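Long-range contacts in 3-hydroxy-3-methylglutaryl-CoA lyase (Acinetobacter baumannii, PDB 6NDS), which is a lyase of the HMGL-like family with a TIM-barrel fold and binds coenzyme A and a zinc ion: residues L16-S22 with R236-L242; N92-L97 with E135-L140; L224-L228 with D262-M266. All coordinates share one frame; numbering follows the deposited sequence.

Interaction 1: L16-S22 with R236-L242; sequences LVVQEVS and RRFDAAL
The carboxamide of Gln19 stands between the guanidinium of Arg237 and the carboxylate of Asp239, and gives each of them one of its two ends. Arg237 grips OE1 side-on, with NE at 2.8 Å from Gln19 OE1 and NH2 reaching the same oxygen from the other face of the amide plane. The oxygen lies at the guanidinium edge while the two planes are turned 73° apart. On the other side NE2 of Gln19 donates to OD1 of Asp239 at 3.0 Å, meeting it on the syn side but well out of the carboxylate plane. With CG anti to the carbonyl carbon (chi1 -52°) and the chain extended beyond, Gln19 runs over its neighbour strand.

The opposite face of the sheet carries Val18, Glu20, Phe238 and Ala240. Leu16, just before the strand, brings the end of its side chain to the Phe238 ring, its CG 3.6 Å from Phe238 CD2. At the end of its strand, Glu20 bends at chi2 (61°) so that OE2 takes Leu242 N at 2.8 Å on its syn lone pair, and also accepts from Ser22 N and OG; OE1 is hydrogen-bonded to Thr260. Between the two faces runs a parallel ladder from Val17 N-Arg236 O to Val21 N-Ala240 O, by which the first and last strands close the barrel.

Asp239 OD2 is also hydrogen-bonded to ND1 of the zinc ligand His215, so the chain of bonds from Arg237 through Gln19 probably orients a second-shell carboxylate, while three donors on OE2 fix the rotation of the Glu20 carboxylate.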
loop_
_atom_site.group_PDB
_atom_site.type_symbol
_atom_site.label_atom_id
_atom_site.label_comp_id
_atom_site.label_asym_id
_atom_site.label_seq_id
_atom_site.Cartn_x
_atom_site.Cartn_y
_atom_site.Cartn_z
ATOM N N LEU A 16 -1.231 -10.978 -15.918
ATOM C CA LEU A 16 -0.419 -11.024 -14.709
ATOM C C LEU A 16 -0.713 -12.341 -14.005
ATOM O O LEU A 16 -1.868 -12.636 -13.665
ATOM C CB LEU A 16 -0.680 -9.820 -13.798
ATOM C CG LEU A 16 0.265 -9.661 -12.580
ATOM C CD1 LEU A 16 0.403 -8.174 -12.211
ATOM C CD2 LEU A 16 -0.221 -10.457 -11.392
ATOM N N VAL A 17 0.340 -13.122 -13.778
ATOM C CA VAL A 17 0.237 -14.489 -13.278
ATOM C C VAL A 17 0.402 -14.441 -11.764
ATOM O O VAL A 17 1.519 -14.302 -11.260
ATOM C CB VAL A 17 1.297 -15.388 -13.917
ATOM C CG1 VAL A 17 1.185 -16.803 -13.383
ATOM C CG2 VAL A 17 1.167 -15.366 -15.447
ATOM N N VAL A 18 -0.705 -14.587 -11.036
ATOM C CA VAL A 18 -0.699 -14.503 -9.576
ATOM C C VAL A 18 -0.369 -15.876 -8.999
ATOM O O VAL A 18 -1.021 -16.866 -9.341
ATOM C CB VAL A 18 -2.058 -14.003 -9.059
ATOM C CG1 VAL A 18 -2.049 -13.943 -7.532
ATOM C CG2 VAL A 18 -2.383 -12.632 -9.651
ATOM N N GLN A 19 0.646 -15.942 -8.131
ATOM C CA GLN A 19 1.115 -17.198 -7.544
ATOM C C GLN A 19 0.959 -17.118 -6.030
ATOM O O GLN A 19 1.346 -16.122 -5.414
ATOM C CB GLN A 19 2.571 -17.468 -7.960
ATOM C CG GLN A 19 2.751 -17.368 -9.497
ATOM C CD GLN A 19 4.177 -17.504 -9.997
ATOM O OE1 GLN A 19 4.396 -17.995 -11.103
ATOM N NE2 GLN A 19 5.150 -17.033 -9.213
ATOM N N GLU A 20 0.352 -18.147 -5.436
ATOM C CA GLU A 20 -0.103 -18.072 -4.050
ATOM C C GLU A 20 0.918 -18.720 -3.122
ATOM O O GLU A 20 1.359 -19.850 -3.373
ATOM C CB GLU A 20 -1.471 -18.752 -3.907
ATOM C CG GLU A 20 -2.000 -18.819 -2.457
ATOM C CD GLU A 20 -2.209 -17.449 -1.821
ATOM O OE1 GLU A 20 -2.654 -16.500 -2.517
ATOM O OE2 GLU A 20 -1.912 -17.311 -0.610
ATOM N N VAL A 21 1.312 -17.998 -2.063
ATOM C CA VAL A 21 2.318 -18.531 -1.135
ATOM C C VAL A 21 1.861 -18.522 0.323
ATOM O O VAL A 21 2.671 -18.771 1.226
ATOM C CB VAL A 21 3.661 -17.779 -1.270
ATOM C CG1 VAL A 21 4.188 -17.842 -2.722
ATOM C CG2 VAL A 21 3.545 -16.322 -0.785
ATOM N N SER A 22 0.582 -18.256 0.599
ATOM C CA SER A 22 0.182 -18.232 2.005
ATOM C C SER A 22 0.410 -19.550 2.754
ATOM O O SER A 22 0.698 -19.469 3.960
ATOM C CB SER A 22 -1.283 -17.797 2.187
ATOM O OG SER A 22 -2.166 -18.713 1.607
ATOM N N ARG A 236 5.772 -10.396 -15.225
ATOM C CA ARG A 236 4.399 -10.897 -15.237
ATOM C C ARG A 236 4.053 -11.878 -14.125
ATOM O O ARG A 236 2.861 -12.034 -13.833
ATOM C CB ARG A 236 4.087 -11.561 -16.592
ATOM C CG ARG A 236 4.158 -10.596 -17.779
ATOM C CD ARG A 236 3.004 -9.597 -17.712
ATOM N NE ARG A 236 2.930 -8.699 -18.866
ATOM C CZ ARG A 236 3.491 -7.489 -18.918
ATOM N NH1 ARG A 236 4.204 -7.038 -17.889
ATOM N NH2 ARG A 236 3.345 -6.723 -19.999
ATOM N N ARG A 237 5.021 -12.531 -13.480
ATOM C CA ARG A 237 4.732 -13.527 -12.448
ATOM C C ARG A 237 5.018 -12.941 -11.072
ATOM O O ARG A 237 6.124 -12.448 -10.831
ATOM C CB ARG A 237 5.573 -14.788 -12.661
ATOM C CG ARG A 237 5.296 -15.526 -13.999
ATOM C CD ARG A 237 6.261 -16.694 -14.278
ATOM N NE ARG A 237 6.285 -17.639 -13.167
ATOM C CZ ARG A 237 7.117 -18.662 -13.048
ATOM N NH1 ARG A 237 7.999 -18.939 -14.003
ATOM N NH2 ARG A 237 7.056 -19.427 -11.963
ATOM N N PHE A 238 4.027 -13.004 -10.167
ATOM C CA PHE A 238 4.153 -12.360 -8.858
ATOM C C PHE A 238 3.612 -13.267 -7.767
ATOM O O PHE A 238 2.502 -13.789 -7.895
ATOM C CB PHE A 238 3.410 -11.010 -8.817
ATOM C CG PHE A 238 3.973 -9.990 -9.760
ATOM C CD1 PHE A 238 4.947 -9.104 -9.331
ATOM C CD2 PHE A 238 3.547 -9.938 -11.084
ATOM C CE1 PHE A 238 5.483 -8.160 -10.201
ATOM C CE2 PHE A 238 4.063 -8.999 -11.964
ATOM C CZ PHE A 238 5.031 -8.101 -11.530
ATOM N N ASP A 239 4.395 -13.431 -6.698
ATOM C CA ASP A 239 3.949 -14.143 -5.504
ATOM C C ASP A 239 3.132 -13.223 -4.589
ATOM O O ASP A 239 3.442 -12.041 -4.429
ATOM C CB ASP A 239 5.142 -14.672 -4.704
ATOM C CG ASP A 239 5.870 -15.834 -5.381
ATOM O OD1 ASP A 239 5.318 -16.461 -6.319
ATOM O OD2 ASP A 239 7.004 -16.144 -4.944
ATOM N N ALA A 240 2.117 -13.792 -3.940
ATOM C CA ALA A 240 1.301 -13.043 -2.986
ATOM C C ALA A 240 0.722 -14.037 -1.993
ATOM O O ALA A 240 0.651 -15.232 -2.273
ATOM C CB ALA A 240 0.183 -12.257 -3.695
ATOM N N ALA A 241 0.330 -13.543 -0.812
ATOM C CA ALA A 241 -0.257 -14.394 0.223
ATOM C C ALA A 241 -1.673 -13.925 0.532
ATOM O O ALA A 241 -1.913 -12.722 0.703
ATOM C CB ALA A 241 0.574 -14.378 1.505
ATOM N N LEU A 242 -2.596 -14.891 0.637
ATOM C CA LEU A 242 -3.962 -14.612 1.062
ATOM C C LEU A 242 -3.974 -13.776 2.337
ATOM O O LEU A 242 -3.279 -14.088 3.312
ATOM C CB LEU A 242 -4.702 -15.929 1.304
ATOM C CG LEU A 242 -6.187 -15.811 1.663
ATOM C CD1 LEU A 242 -6.985 -15.439 0.418
ATOM C CD2 LEU A 242 -6.652 -17.144 2.243
#

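Interaction 2: N92-L97 with E135-L140; sequences NLKGAL and EIVEQL. With COA (coenzyme A), chain B.
Apolar packing carries the meeting of Leu93 and Ala96 with Ile136 and Leu140. Leu93 and Ile136 lie alongside, pointing opposite ways, with CD1 of Leu93 3.8 Å from CG1 of Ile136. That same CG1 rests against the methyl of Ala96, which also meets the tip of Leu140, with Ala96 CB 3.7 Å from Leu140 CD1. Ile136 CD1 reaches farther, to the carbonyl of Asn92, the N-cap residue. At the more exposed margin Leu97 CD2 touches Leu140 CD2.

Polar side chains join in through their carbon atoms or amide ends. CD2 of Leu93 touches Glu135 CG at 3.6 Å and lies near NE2 of Gln139. Within their own helix Gln139 NE2 donates to Glu135 OE2 at 2.8 Å, on the anti lone pair of that oxygen and within the amide plane; the bond ties the two polar chains together beside Leu93.

The other side-chain hydrogen bonds are those of Asn92. Its CG lies between the backbone N and the carbonyl carbon (chi1 61°), which carries OD1 back to Gly95 N at 3.1 Å as an N-cap. OD1 also accepts from N6A of coenzyme A, while ND2 donates to N7A at 3.0 Å and 168°, nearly straight. The amide therefore reads the adenine with a donor and an acceptor while it caps the helix.

Helices 93-101 and 126-140, 32° apart in these segments, are neighbours in the outer layer of a TIM barrel, with Leu107 and Phe146 of the barrel strands behind them; the capped end forms part of the coenzyme A pocket.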
loop_
_atom_site.group_PDB
_atom_site.type_symbol
_atom_site.label_atom_id
_atom_site.label_comp_id
_atom_site.label_asym_id
_atom_site.label_seq_id
_atom_site.Cartn_x
_atom_site.Cartn_y
_atom_site.Cartn_z
ATOM N N ASN A 92 18.258 -27.444 0.857
ATOM C CA ASN A 92 19.415 -28.328 0.722
ATOM C C ASN A 92 18.966 -29.680 0.165
ATOM O O ASN A 92 17.787 -29.899 -0.123
ATOM C CB ASN A 92 20.150 -28.498 2.062
ATOM C CG ASN A 92 19.269 -29.116 3.155
ATOM O OD1 ASN A 92 18.162 -29.593 2.898
ATOM N ND2 ASN A 92 19.770 -29.098 4.383
ATOM N N LEU A 93 19.929 -30.600 0.035
ATOM C CA LEU A 93 19.653 -31.878 -0.619
ATOM C C LEU A 93 18.659 -32.720 0.174
ATOM O O LEU A 93 17.762 -33.342 -0.412
ATOM C CB LEU A 93 20.958 -32.643 -0.838
ATOM C CG LEU A 93 20.803 -34.051 -1.410
ATOM C CD1 LEU A 93 20.084 -33.994 -2.744
ATOM C CD2 LEU A 93 22.159 -34.722 -1.551
ATOM N N LYS A 94 18.793 -32.753 1.503
ATOM C CA LYS A 94 17.858 -33.525 2.317
ATOM C C LYS A 94 16.420 -33.079 2.076
ATOM O O LYS A 94 15.521 -33.917 1.938
ATOM C CB LYS A 94 18.215 -33.398 3.797
ATOM N N GLY A 95 16.193 -31.766 2.008
ATOM C CA GLY A 95 14.852 -31.264 1.739
ATOM C C GLY A 95 14.370 -31.589 0.338
ATOM O O GLY A 95 13.197 -31.911 0.137
ATOM N N ALA A 96 15.266 -31.510 -0.648
ATOM C CA ALA A 96 14.904 -31.882 -2.015
ATOM C C ALA A 96 14.430 -33.329 -2.087
ATOM O O ALA A 96 13.435 -33.636 -2.758
ATOM C CB ALA A 96 16.099 -31.662 -2.947
ATOM N N LEU A 97 15.130 -34.233 -1.399
ATOM C CA LEU A 97 14.756 -35.643 -1.444
ATOM C C LEU A 97 13.410 -35.875 -0.766
ATOM O O LEU A 97 12.602 -36.678 -1.248
ATOM C CB LEU A 97 15.849 -36.494 -0.797
ATOM C CG LEU A 97 17.134 -36.528 -1.622
ATOM C CD1 LEU A 97 18.256 -37.247 -0.891
ATOM C CD2 LEU A 97 16.873 -37.176 -2.973
ATOM N N GLU A 135 24.410 -30.591 -6.157
ATOM C CA GLU A 135 24.110 -31.998 -5.918
ATOM C C GLU A 135 22.633 -32.294 -6.163
ATOM O O GLU A 135 22.285 -33.363 -6.680
ATOM C CB GLU A 135 24.517 -32.386 -4.495
ATOM C CG GLU A 135 24.402 -33.874 -4.194
ATOM C CD GLU A 135 25.552 -34.687 -4.761
ATOM O OE1 GLU A 135 26.648 -34.117 -4.965
ATOM O OE2 GLU A 135 25.360 -35.900 -4.995
ATOM N N ILE A 136 21.751 -31.356 -5.813
ATOM C CA ILE A 136 20.322 -31.548 -6.061
ATOM C C ILE A 136 20.059 -31.728 -7.550
ATOM O O ILE A 136 19.334 -32.640 -7.967
ATOM C CB ILE A 136 19.518 -30.370 -5.493
ATOM C CG1 ILE A 136 19.491 -30.446 -3.970
ATOM C CG2 ILE A 136 18.115 -30.351 -6.082
ATOM C CD1 ILE A 136 19.143 -29.115 -3.328
ATOM N N VAL A 137 20.634 -30.847 -8.371
ATOM C CA VAL A 137 20.459 -30.936 -9.816
ATOM C C VAL A 137 21.067 -32.226 -10.353
ATOM O O VAL A 137 20.477 -32.897 -11.207
ATOM C CB VAL A 137 21.061 -29.686 -10.490
ATOM C CG1 VAL A 137 21.176 -29.882 -11.988
ATOM C CG2 VAL A 137 20.210 -28.456 -10.178
ATOM N N GLU A 138 22.244 -32.605 -9.851
ATOM C CA GLU A 138 22.900 -33.810 -10.350
ATOM C C GLU A 138 22.052 -35.051 -10.089
ATOM O O GLU A 138 21.986 -35.952 -10.931
ATOM C CB GLU A 138 24.283 -33.959 -9.715
ATOM N N GLN A 139 21.372 -35.102 -8.946
ATOM C CA GLN A 139 20.607 -36.290 -8.591
ATOM C C GLN A 139 19.181 -36.275 -9.124
ATOM O O GLN A 139 18.645 -37.339 -9.448
ATOM C CB GLN A 139 20.564 -36.461 -7.070
ATOM C CG GLN A 139 21.928 -36.685 -6.429
ATOM C CD GLN A 139 21.826 -37.160 -4.986
ATOM O OE1 GLN A 139 20.751 -37.544 -4.520
ATOM N NE2 GLN A 139 22.950 -37.140 -4.274
ATOM N N LEU A 140 18.552 -35.105 -9.225
ATOM C CA LEU A 140 17.118 -35.037 -9.469
ATOM C C LEU A 140 16.727 -34.389 -10.789
ATOM O O LEU A 140 15.527 -34.317 -11.080
ATOM C CB LEU A 140 16.428 -34.285 -8.324
ATOM C CG LEU A 140 16.660 -34.869 -6.932
ATOM C CD1 LEU A 140 16.012 -33.989 -5.882
ATOM C CD2 LEU A 140 16.113 -36.285 -6.865
HETATM N N1A COA B . 14.601 -30.956 6.445
HETATM C C2A COA B . 14.562 -31.607 7.617
HETATM N N3A COA B . 15.565 -31.962 8.419
HETATM C C4A COA B . 16.741 -31.564 7.908
HETATM C C5A COA B . 16.945 -30.881 6.728
HETATM C C6A COA B . 15.807 -30.563 5.963
HETATM N N6A COA B . 15.859 -29.918 4.802
HETATM N N7A COA B . 18.300 -30.649 6.534
HETATM C C8A COA B . 18.882 -31.184 7.584
HETATM N N9A COA B . 17.984 -31.755 8.454
HETATM C C1B COA B . 18.272 -32.462 9.704
HETATM C C2B COA B . 19.222 -33.648 9.553
HETATM O O2B COA B . 18.625 -34.827 9.061
HETATM C C3B COA B . 19.740 -33.751 10.985
HETATM O O3B COA B . 18.723 -34.248 11.849
HETATM P P3B COA B . 19.373 -34.819 13.217
HETATM O O7A COA B . 19.574 -33.650 14.165
HETATM O O8A COA B . 20.689 -35.458 12.814
HETATM O O9A COA B . 18.389 -35.838 13.760
HETATM C C4B COA B . 20.030 -32.280 11.228
HETATM O O4B COA B . 18.904 -31.590 10.617
HETATM C C5B COA B . 21.288 -31.842 10.526
HETATM O O5B COA B . 21.539 -30.459 10.816
HETATM P P1A COA B . 22.512 -29.680 9.815
HETATM O O1A COA B . 22.604 -30.409 8.516
HETATM O O2A COA B . 23.757 -29.277 10.533
HETATM O O3A COA B . 21.595 -28.391 9.574
HETATM P P2A COA B . 21.221 -27.156 10.515
HETATM O O4A COA B . 22.405 -26.252 10.601
HETATM O O5A COA B . 20.588 -27.641 11.778
HETATM O O6A COA B . 20.068 -26.484 9.624
HETATM C CBP COA B . 19.009 -25.977 7.545
HETATM C CCP COA B . 20.353 -26.113 8.252
HETATM C CDP COA B . 19.207 -25.405 6.137
HETATM C CEP COA B . 18.359 -27.361 7.435
HETATM C CAP COA B . 18.137 -25.043 8.388
HETATM O OAP COA B . 18.861 -23.852 8.655
HETATM C C9P COA B . 16.821 -24.678 7.721
HETATM O O9P COA B . 15.925 -25.509 7.609
HETATM N N8P COA B . 16.704 -23.431 7.291
HETATM C C7P COA B . 15.560 -22.958 6.523
HETATM C C6P COA B . 14.728 -21.986 7.320
HETATM C C5P COA B . 13.630 -21.367 6.482
HETATM O O5P COA B . 12.880 -22.070 5.808
HETATM N N4P COA B . 13.522 -20.033 6.529
HETATM C C3P COA B . 12.427 -19.280 5.934
HETATM C C2P COA B . 12.318 -19.503 4.445
HETATM S S1P COA B . 13.885 -19.185 3.595
#

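Interaction 3: L224-L228 with D262-M266; sequences LTNVL and DLVNM
Segments 224-228 and 262-266 run in broadly the same direction, their helix axes 11.1 Å apart at closest approach and inclined at 47°, and their backbones come nearest where Leu224 faces Leu263. The gap is filled by Leu224 and Met266, which reach across from opposite helices. Leu224 branches over the backbone of the partner helix: CD2 lies 3.8 Å from Leu263 CA and also touches Leu263 CB, while CD1 points to the carbonyl oxygen of Asp262. Met266 answers from one turn further on. Its chain leaves with CG anti to the backbone N (chi1 178°) and stays extended until chi3, where a turn of 77° carries the methyl round onto the other helix. SD thereby comes 4.0 Å from Leu224 CB, and CE touches both the carbonyl oxygen of Leu224, at 3.9 Å, and CG1 of Val227.

These helices belong to the outer layer of the TIM barrel, and lie on the two sides of strand 237-240 in the chain. The inner side of the contact accordingly faces the sheet: Val227 meets Phe238, and Leu263 meets Ala240. There Val227 and Leu263 meet nearly perpendicular, with CG1 of Val227 3.8 Å from Leu263 CD1, and Ile258 touches both. Leu228, which approaches Met266 CE more distantly through its CB, faces the dimer side. Leu228 packs on Thr225 of the second subunit, whose OG1 is hydrogen-bonded to Thr225 OG1 of this chain, and Met266 on Leu222 of the same neighbouring chain. The carboxylate of Asp262 turns to another task, accepting from the backbone N of both Gln299 and Leu300.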
loop_
_atom_site.group_PDB
_atom_site.type_symbol
_atom_site.label_atom_id
_atom_site.label_comp_id
_atom_site.label_asym_id
_atom_site.label_seq_id
_atom_site.Cartn_x
_atom_site.Cartn_y
_atom_site.Cartn_z
ATOM N N LEU A 224 2.510 -3.035 -3.617
ATOM C CA LEU A 224 1.767 -2.978 -4.877
ATOM C C LEU A 224 2.378 -1.971 -5.843
ATOM O O LEU A 224 2.302 -2.167 -7.062
ATOM C CB LEU A 224 0.291 -2.647 -4.623
ATOM C CG LEU A 224 -0.481 -3.750 -3.887
ATOM C CD1 LEU A 224 -1.918 -3.297 -3.716
ATOM C CD2 LEU A 224 -0.409 -5.058 -4.671
ATOM N N THR A 225 2.983 -0.899 -5.327
ATOM C CA THR A 225 3.673 0.048 -6.200
ATOM C C THR A 225 4.850 -0.627 -6.897
ATOM O O THR A 225 5.102 -0.398 -8.091
ATOM C CB THR A 225 4.123 1.263 -5.392
ATOM O OG1 THR A 225 2.985 1.790 -4.686
ATOM C CG2 THR A 225 4.670 2.329 -6.297
ATOM N N ASN A 226 5.544 -1.509 -6.180
ATOM C CA ASN A 226 6.649 -2.249 -6.784
ATOM C C ASN A 226 6.157 -3.273 -7.801
ATOM O O ASN A 226 6.835 -3.520 -8.808
ATOM C CB ASN A 226 7.479 -2.932 -5.690
ATOM C CG ASN A 226 8.283 -1.958 -4.868
ATOM O OD1 ASN A 226 8.678 -0.883 -5.344
ATOM N ND2 ASN A 226 8.579 -2.334 -3.605
ATOM N N VAL A 227 5.018 -3.930 -7.535
ATOM C CA VAL A 227 4.427 -4.826 -8.533
ATOM C C VAL A 227 4.164 -4.073 -9.826
ATOM O O VAL A 227 4.520 -4.536 -10.915
ATOM C CB VAL A 227 3.124 -5.460 -8.011
ATOM C CG1 VAL A 227 2.384 -6.171 -9.168
ATOM C CG2 VAL A 227 3.445 -6.435 -6.906
ATOM N N LEU A 228 3.479 -2.933 -9.732
ATOM C CA LEU A 228 3.118 -2.206 -10.947
ATOM C C LEU A 228 4.361 -1.703 -11.673
ATOM O O LEU A 228 4.416 -1.725 -12.911
ATOM C CB LEU A 228 2.161 -1.056 -10.599
ATOM C CG LEU A 228 1.362 -0.463 -11.765
ATOM C CD1 LEU A 228 0.580 -1.547 -12.486
ATOM C CD2 LEU A 228 0.423 0.635 -11.260
ATOM N N ASP A 262 -5.722 -7.981 -2.537
ATOM C CA ASP A 262 -5.429 -6.591 -2.879
ATOM C C ASP A 262 -4.716 -6.498 -4.229
ATOM O O ASP A 262 -4.997 -5.590 -5.019
ATOM C CB ASP A 262 -4.595 -5.923 -1.772
ATOM C CG ASP A 262 -5.339 -5.813 -0.432
ATOM O OD1 ASP A 262 -6.518 -6.219 -0.349
ATOM O OD2 ASP A 262 -4.737 -5.317 0.556
ATOM N N LEU A 263 -3.799 -7.432 -4.518
ATOM C CA LEU A 263 -3.152 -7.471 -5.834
ATOM C C LEU A 263 -4.158 -7.744 -6.946
ATOM O O LEU A 263 -4.171 -7.055 -7.979
ATOM C CB LEU A 263 -2.054 -8.539 -5.836
ATOM C CG LEU A 263 -1.488 -8.920 -7.209
ATOM C CD1 LEU A 263 -0.800 -7.724 -7.848
ATOM C CD2 LEU A 263 -0.509 -10.101 -7.059
ATOM N N VAL A 264 -5.018 -8.745 -6.755
ATOM C CA VAL A 264 -5.994 -9.081 -7.788
ATOM C C VAL A 264 -6.985 -7.939 -7.977
ATOM O O VAL A 264 -7.376 -7.637 -9.103
ATOM C CB VAL A 264 -6.701 -10.410 -7.468
ATOM C CG1 VAL A 264 -7.806 -10.723 -8.519
ATOM C CG2 VAL A 264 -5.683 -11.555 -7.422
ATOM N N ASN A 265 -7.378 -7.260 -6.895
ATOM C CA ASN A 265 -8.266 -6.106 -7.059
ATOM C C ASN A 265 -7.593 -5.004 -7.866
ATOM O O ASN A 265 -8.220 -4.386 -8.731
ATOM C CB ASN A 265 -8.704 -5.562 -5.693
ATOM C CG ASN A 265 -9.616 -4.354 -5.823
ATOM O OD1 ASN A 265 -10.788 -4.479 -6.206
ATOM N ND2 ASN A 265 -9.075 -3.164 -5.530
ATOM N N MET A 266 -6.311 -4.741 -7.595
ATOM C CA MET A 266 -5.588 -3.741 -8.374
ATOM C C MET A 266 -5.626 -4.070 -9.865
ATOM O O MET A 266 -5.924 -3.205 -10.704
ATOM C CB MET A 266 -4.138 -3.656 -7.891
ATOM C CG MET A 266 -3.339 -2.642 -8.714
ATOM S SD MET A 266 -1.659 -2.333 -8.127
ATOM C CE MET A 266 -0.794 -3.795 -8.702
#

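In the fold
Interactions 1 and 3 share one corner of the barrel, their centres 10 Å apart: the strand pair forms the floor for the helix pair, and Val18 packs on Leu263 and Val264. Both are buried, yet interaction 1 joins strands near the centre through backbone and charged or amide groups, whereas interaction 3 is apolar and borders the second subunit. Interaction 2, also a helix pair of the outer layer, lies on the opposite side of the chain's centre from interaction 3, about 27 Å away at nearest atoms. More exposed, it combines apolar packing with polar side chains at its exposed edge and a ligand-binding asparagine.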